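Local coordinates for protein geranylgeranyl pyrophosphate synthase (Geoglobus acetivorans, PDB 5JFQ) that adds three molecules of isopentenyl diphosphate in turn to dimethylallyl diphosphate, making mainly geranylgeranyl diphosphate and some farnesyl diphosphate, at residues Leu15-Ile20 with Gly44-Pro49. Numbering follows the deposited sequence.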
loop_
_atom_site.group_PDB
_atom_site.type_symbol
_atom_site.label_atom_id
_atom_site.label_comp_id
_atom_site.label_asym_id
_atom_site.label_seq_id
_atom_site.Cartn_x
_atom_site.Cartn_y
_atom_site.Cartn_z
ATOM N N LEU B 15 -23.836 1.453 11.197
ATOM C CA LEU B 15 -22.780 1.092 12.134
ATOM C C LEU B 15 -21.408 1.310 11.519
ATOM O O LEU B 15 -20.504 1.866 12.156
ATOM C CB LEU B 15 -22.945 -0.362 12.551
ATOM C CG LEU B 15 -21.709 -0.913 13.243
ATOM C CD1 LEU B 15 -21.400 -0.115 14.509
ATOM C CD2 LEU B 15 -21.909 -2.390 13.561
ATOM N N VAL B 16 -21.247 0.875 10.269
ATOM C CA VAL B 16 -19.967 0.929 9.578
ATOM C C VAL B 16 -19.477 2.366 9.444
ATOM O O VAL B 16 -18.288 2.646 9.639
ATOM C CB VAL B 16 -20.109 0.228 8.216
ATOM C CG1 VAL B 16 -19.011 0.660 7.231
ATOM C CG2 VAL B 16 -20.144 -1.288 8.437
ATOM N N ASN B 17 -20.376 3.303 9.130
ATOM C CA ASN B 17 -19.952 4.698 9.005
ATOM C C ASN B 17 -19.623 5.314 10.350
ATOM O O ASN B 17 -18.809 6.243 10.421
ATOM C CB ASN B 17 -21.031 5.534 8.328
ATOM C CG ASN B 17 -21.323 5.062 6.959
ATOM O OD1 ASN B 17 -20.423 4.928 6.132
ATOM N ND2 ASN B 17 -22.582 4.767 6.705
ATOM N N GLU B 18 -20.277 4.849 11.414
ATOM C CA GLU B 18 -19.930 5.326 12.744
ATOM C C GLU B 18 -18.532 4.864 13.126
ATOM O O GLU B 18 -17.723 5.655 13.628
ATOM C CB GLU B 18 -20.975 4.854 13.748
ATOM C CG GLU B 18 -22.337 5.498 13.528
ATOM C CD GLU B 18 -23.456 4.857 14.345
ATOM O OE1 GLU B 18 -24.644 5.041 13.981
ATOM O OE2 GLU B 18 -23.144 4.178 15.353
ATOM N N LYS B 19 -18.213 3.599 12.851
ATOM C CA LYS B 19 -16.866 3.104 13.105
ATOM C C LYS B 19 -15.845 3.765 12.184
ATOM O O LYS B 19 -14.731 4.084 12.610
ATOM C CB LYS B 19 -16.829 1.585 12.952
ATOM C CG LYS B 19 -16.784 0.870 14.278
ATOM C CD LYS B 19 -15.447 1.105 14.975
ATOM C CE LYS B 19 -15.389 0.450 16.368
ATOM N NZ LYS B 19 -13.993 0.396 16.928
ATOM N N ILE B 20 -16.199 3.983 10.921
ATOM C CA ILE B 20 -15.295 4.702 10.029
ATOM C C ILE B 20 -14.935 6.058 10.621
ATOM O O ILE B 20 -13.753 6.414 10.730
ATOM C CB ILE B 20 -15.913 4.853 8.630
ATOM C CG1 ILE B 20 -15.735 3.565 7.829
ATOM C CG2 ILE B 20 -15.280 6.017 7.904
ATOM C CD1 ILE B 20 -16.764 3.387 6.743
ATOM N N GLY B 44 -19.740 5.967 0.239
ATOM C CA GLY B 44 -20.091 4.840 -0.600
ATOM C C GLY B 44 -21.213 4.001 -0.003
ATOM O O GLY B 44 -21.748 4.264 1.075
ATOM N N LYS B 45 -21.576 2.952 -0.735
ATOM C CA LYS B 45 -22.649 2.088 -0.261
ATOM C C LYS B 45 -22.196 1.159 0.864
ATOM O O LYS B 45 -23.046 0.572 1.554
ATOM C CB LYS B 45 -23.224 1.292 -1.439
ATOM C CG LYS B 45 -23.987 2.166 -2.434
ATOM C CD LYS B 45 -25.094 1.406 -3.164
ATOM C CE LYS B 45 -24.814 1.275 -4.649
ATOM N NZ LYS B 45 -26.081 1.164 -5.427
ATOM N N ARG B 46 -20.879 1.033 1.079
ATOM C CA ARG B 46 -20.307 0.211 2.152
ATOM C C ARG B 46 -20.653 -1.263 1.987
ATOM O O ARG B 46 -20.844 -1.972 2.976
ATOM C CB ARG B 46 -20.763 0.690 3.537
ATOM C CG ARG B 46 -20.628 2.179 3.768
ATOM C CD ARG B 46 -19.192 2.547 4.007
ATOM N NE ARG B 46 -19.010 3.991 4.065
ATOM C CZ ARG B 46 -18.244 4.673 3.230
ATOM N NH1 ARG B 46 -17.574 4.037 2.283
ATOM N NH2 ARG B 46 -18.138 5.987 3.349
ATOM N N LEU B 47 -20.737 -1.732 0.745
ATOM C CA LEU B 47 -21.251 -3.071 0.489
ATOM C C LEU B 47 -20.431 -4.135 1.209
ATOM O O LEU B 47 -20.964 -4.924 2.005
ATOM C CB LEU B 47 -21.264 -3.331 -1.006
ATOM C CG LEU B 47 -22.103 -4.502 -1.491
ATOM C CD1 LEU B 47 -23.424 -4.527 -0.760
ATOM C CD2 LEU B 47 -22.336 -4.305 -2.982
ATOM N N ARG B 48 -19.123 -4.167 0.933
ATOM C CA ARG B 48 -18.251 -5.197 1.502
ATOM C C ARG B 48 -18.255 -5.215 3.031
ATOM O O ARG B 48 -18.347 -6.312 3.612
ATOM C CB ARG B 48 -16.843 -5.019 0.922
ATOM C CG ARG B 48 -16.841 -4.909 -0.592
ATOM C CD ARG B 48 -15.647 -4.125 -1.126
ATOM N NE ARG B 48 -15.199 -4.673 -2.405
ATOM C CZ ARG B 48 -15.604 -4.225 -3.594
ATOM N NH1 ARG B 48 -16.464 -3.209 -3.633
ATOM N NH2 ARG B 48 -15.147 -4.785 -4.730
ATOM N N PRO B 49 -18.154 -4.081 3.737
ATOM C CA PRO B 49 -18.351 -4.117 5.198
ATOM C C PRO B 49 -19.623 -4.830 5.629
ATOM O O PRO B 49 -19.592 -5.649 6.560
ATOM C CB PRO B 49 -18.395 -2.628 5.574
ATOM C CG PRO B 49 -17.662 -1.938 4.503
ATOM C CD PRO B 49 -17.754 -2.745 3.268
#
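Asn17 and Arg46 supply the one polar bond between 15-20 and 44-49: Arg46 NE donates to Asn17 OD1 at 2.7 Å. The acceptor lies in the guanidinium plane and the N-H...O angle is 164°, evidence of a nearly straight bond; NE also approaches nearly in line with the Asn17 carbonyl (161°), although the amide plane is turned 66° from the guanidinium. The chain of Arg46 bends at chi2, which carries NE past Val16 to the Asn17 amide. Over one face of the guanidinium, Ile20 CD1 lies 3.5 Å from Arg46 NE. The close-packed apolar part centres on Val16, whose CG2 meets Pro49 CB at 3.6 Å while its CG1 reaches Arg46 CD at 3.7 Å; all four residues Val16, Ile20, Arg46 and Pro49 are buried. Asn17, by contrast, is partly exposed and marks the looser margin, and Lys45, whose CB is directed away from helix 9-23, is exposed. Lys45 and Arg48 probably bind isopentenyl diphosphate, as in relatives, and do not touch 15-20. Through its bond to Asn17 and its NH1 salt bridge to Glu74, Arg46, the N-cap residue of helix 47-58, links that helix's start to helices 9-23 and 67-88 of the mainly helical trans-prenyl synthase fold.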